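Glycoside hydrolase family 5 (Aspergillus oryzae, PDB 6LA0) is a secreted family 5 glycoside hydrolase, a rutinosidase that probably also releases glucose from the non-reducing ends of 1,3-beta-glucans. Local coordinates at residues A335-N340 with D351-E356. Numbering follows the deposited sequence.
Sequences AKFSGN and DYWNFE. With NAG (2-acetamido-2-deoxy-beta-D-glucopyranose), chain F.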
loop_
_atom_site.group_PDB
_atom_site.type_symbol
_atom_site.label_atom_id
_atom_site.label_comp_id
_atom_site.label_asym_id
_atom_site.label_seq_id
_atom_site.Cartn_x
_atom_site.Cartn_y
_atom_site.Cartn_z
ATOM N N ALA A 335 1.478 9.606 3.604
ATOM C CA ALA A 335 2.322 10.494 4.407
ATOM C C ALA A 335 2.165 11.956 3.997
ATOM O O ALA A 335 2.012 12.844 4.855
ATOM C CB ALA A 335 3.786 10.068 4.307
ATOM N N LYS A 336 2.239 12.231 2.686
ATOM C CA LYS A 336 2.103 13.574 2.123
ATOM C C LYS A 336 1.113 13.554 0.961
ATOM O O LYS A 336 1.167 12.672 0.098
ATOM C CB LYS A 336 3.462 14.106 1.636
ATOM C CG LYS A 336 4.517 14.168 2.730
ATOM C CD LYS A 336 5.850 14.652 2.189
ATOM C CE LYS A 336 5.970 16.164 2.288
ATOM N NZ LYS A 336 7.349 16.664 1.902
ATOM N N PHE A 337 0.231 14.552 0.923
ATOM C CA PHE A 337 -0.893 14.567 -0.006
ATOM C C PHE A 337 -1.294 16.016 -0.256
ATOM O O PHE A 337 -1.585 16.747 0.699
ATOM C CB PHE A 337 -2.084 13.785 0.577
ATOM C CG PHE A 337 -3.222 13.551 -0.391
ATOM C CD1 PHE A 337 -4.105 14.572 -0.717
ATOM C CD2 PHE A 337 -3.445 12.284 -0.921
ATOM C CE1 PHE A 337 -5.165 14.357 -1.578
ATOM C CE2 PHE A 337 -4.517 12.062 -1.788
ATOM C CZ PHE A 337 -5.361 13.106 -2.122
ATOM N N SER A 338 -1.355 16.413 -1.537
ATOM C CA SER A 338 -1.746 17.768 -1.897
ATOM C C SER A 338 -2.832 17.837 -2.969
ATOM O O SER A 338 -3.102 18.930 -3.479
ATOM C CB SER A 338 -0.516 18.564 -2.352
ATOM O OG SER A 338 0.022 18.000 -3.524
ATOM N N GLY A 339 -3.481 16.728 -3.311
ATOM C CA GLY A 339 -4.577 16.799 -4.271
ATOM C C GLY A 339 -5.707 17.697 -3.784
ATOM O O GLY A 339 -6.060 17.703 -2.603
ATOM N N ASN A 340 -6.311 18.449 -4.717
ATOM C CA ASN A 340 -7.253 19.506 -4.347
ATOM C C ASN A 340 -8.688 19.230 -4.786
ATOM O O ASN A 340 -9.493 20.165 -4.847
ATOM C CB ASN A 340 -6.803 20.860 -4.904
ATOM C CG ASN A 340 -6.623 20.853 -6.409
ATOM O OD1 ASN A 340 -6.890 19.865 -7.086
ATOM N ND2 ASN A 340 -6.173 21.981 -6.942
ATOM N N ASP A 351 -7.146 18.162 2.881
ATOM C CA ASP A 351 -7.364 18.390 4.298
ATOM C C ASP A 351 -7.571 17.091 5.079
ATOM O O ASP A 351 -7.465 17.107 6.310
ATOM C CB ASP A 351 -8.561 19.344 4.481
ATOM C CG ASP A 351 -8.364 20.691 3.739
ATOM O OD1 ASP A 351 -7.407 21.404 4.093
ATOM O OD2 ASP A 351 -9.142 21.015 2.802
ATOM N N TYR A 352 -7.804 15.959 4.400
ATOM C CA TYR A 352 -8.131 14.700 5.065
ATOM C C TYR A 352 -7.181 13.552 4.769
ATOM O O TYR A 352 -7.156 12.587 5.551
ATOM C CB TYR A 352 -9.561 14.264 4.702
ATOM C CG TYR A 352 -10.559 15.322 5.077
ATOM C CD1 TYR A 352 -11.155 15.320 6.330
ATOM C CD2 TYR A 352 -10.887 16.344 4.189
ATOM C CE1 TYR A 352 -12.057 16.304 6.690
ATOM C CE2 TYR A 352 -11.800 17.346 4.541
ATOM C CZ TYR A 352 -12.380 17.312 5.795
ATOM O OH TYR A 352 -13.279 18.286 6.161
ATOM N N TRP A 353 -6.399 13.615 3.689
ATOM C CA TRP A 353 -5.521 12.516 3.302
ATOM C C TRP A 353 -4.053 12.803 3.575
ATOM O O TRP A 353 -3.191 11.996 3.197
ATOM C CB TRP A 353 -5.692 12.199 1.819
ATOM C CG TRP A 353 -7.022 11.679 1.416
ATOM C CD1 TRP A 353 -8.167 12.386 1.273
ATOM C CD2 TRP A 353 -7.330 10.326 1.042
ATOM N NE1 TRP A 353 -9.186 11.562 0.848
ATOM C CE2 TRP A 353 -8.696 10.289 0.702
ATOM C CE3 TRP A 353 -6.584 9.144 0.966
ATOM C CZ2 TRP A 353 -9.333 9.118 0.288
ATOM C CZ3 TRP A 353 -7.219 7.979 0.553
ATOM C CH2 TRP A 353 -8.578 7.976 0.223
ATOM N N ASN A 354 -3.751 13.924 4.211
ATOM C CA ASN A 354 -2.386 14.412 4.373
ATOM C C ASN A 354 -1.995 14.139 5.819
ATOM O O ASN A 354 -2.398 14.866 6.727
ATOM C CB ASN A 354 -2.333 15.896 4.003
ATOM C CG ASN A 354 -0.943 16.493 4.099
ATOM O OD1 ASN A 354 0.060 15.800 3.917
ATOM N ND2 ASN A 354 -0.877 17.794 4.385
ATOM N N PHE A 355 -1.238 13.061 6.045
ATOM C CA PHE A 355 -0.859 12.720 7.414
ATOM C C PHE A 355 0.073 13.764 8.020
ATOM O O PHE A 355 0.099 13.927 9.245
ATOM C CB PHE A 355 -0.219 11.323 7.458
ATOM C CG PHE A 355 -0.193 10.718 8.829
ATOM C CD1 PHE A 355 -1.326 10.132 9.361
ATOM C CD2 PHE A 355 0.956 10.765 9.601
ATOM C CE1 PHE A 355 -1.308 9.580 10.636
ATOM C CE2 PHE A 355 0.985 10.217 10.871
ATOM C CZ PHE A 355 -0.147 9.619 11.388
ATOM N N GLU A 356 0.836 14.487 7.190
ATOM C CA GLU A 356 1.771 15.481 7.718
ATOM C C GLU A 356 1.049 16.589 8.483
ATOM O O GLU A 356 1.587 17.139 9.452
ATOM C CB GLU A 356 2.597 16.087 6.581
ATOM C CG GLU A 356 3.554 17.182 7.038
ATOM C CD GLU A 356 4.455 17.681 5.922
ATOM O OE1 GLU A 356 3.978 17.846 4.771
ATOM O OE2 GLU A 356 5.648 17.909 6.207
HETATM C C1 NAG F . -5.900 22.113 -8.345
HETATM C C2 NAG F . -6.545 23.351 -8.982
HETATM C C3 NAG F . -5.950 23.621 -10.367
HETATM C C4 NAG F . -4.428 23.649 -10.321
HETATM C C5 NAG F . -3.905 22.382 -9.656
HETATM C C6 NAG F . -2.408 22.394 -9.452
HETATM C C7 NAG F . -8.857 23.812 -8.283
HETATM C C8 NAG F . -10.308 23.516 -8.530
HETATM N N2 NAG F . -7.986 23.183 -9.080
HETATM O O3 NAG F . -6.442 24.869 -10.845
HETATM O O4 NAG F . -3.900 23.735 -11.639
HETATM O O5 NAG F . -4.491 22.249 -8.354
HETATM O O6 NAG F . -1.996 23.472 -8.622
HETATM O O7 NAG F . -8.491 24.581 -7.400
HETATM O O HOH W 1 6.216 19.253 3.125
#
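Trp353 lays its CB over the centre of the Phe337 ring, 3.5 Å from the centroid, in a CH-pi contact. The five-membered ring of Trp353 continues this as an offset stack, with the planes 22° apart. With CG anti to the backbone N (chi1 -171°), the Phe337 ring lies alongside Trp353. Next to the stack, Phe337 N donates to Asn354 OD1 at 3.2 Å. The donor sits 54° out of the carbonyl plane, so the bond is not directed at a lone pair. Glu356 N gives a weak bond to Ala335 O, 3.1 Å long. Lys336 NZ and Glu356 OE1 are 4.6 Å apart, beyond a salt bridge. One water bridges them, donating to Glu356 OE1 and weakly accepting from Lys336 NZ. This link is secondary, since Lys336 is salt-bridged to Asp76 and Glu356 to Lys79. Trp353 NE1 is anchored by Gln302 of strand 294-303. Asn340 ND2 is bonded to C1 of an N-linked NAG, and its OD1 is held by Ser36. In this TIM-barrel family protein the contact ties the loop after strand 329-332 to helix 355-360, the chain's last. The join rests mainly on buried aromatic packing and two backbone N-H bonds; the charge pair probably adds little.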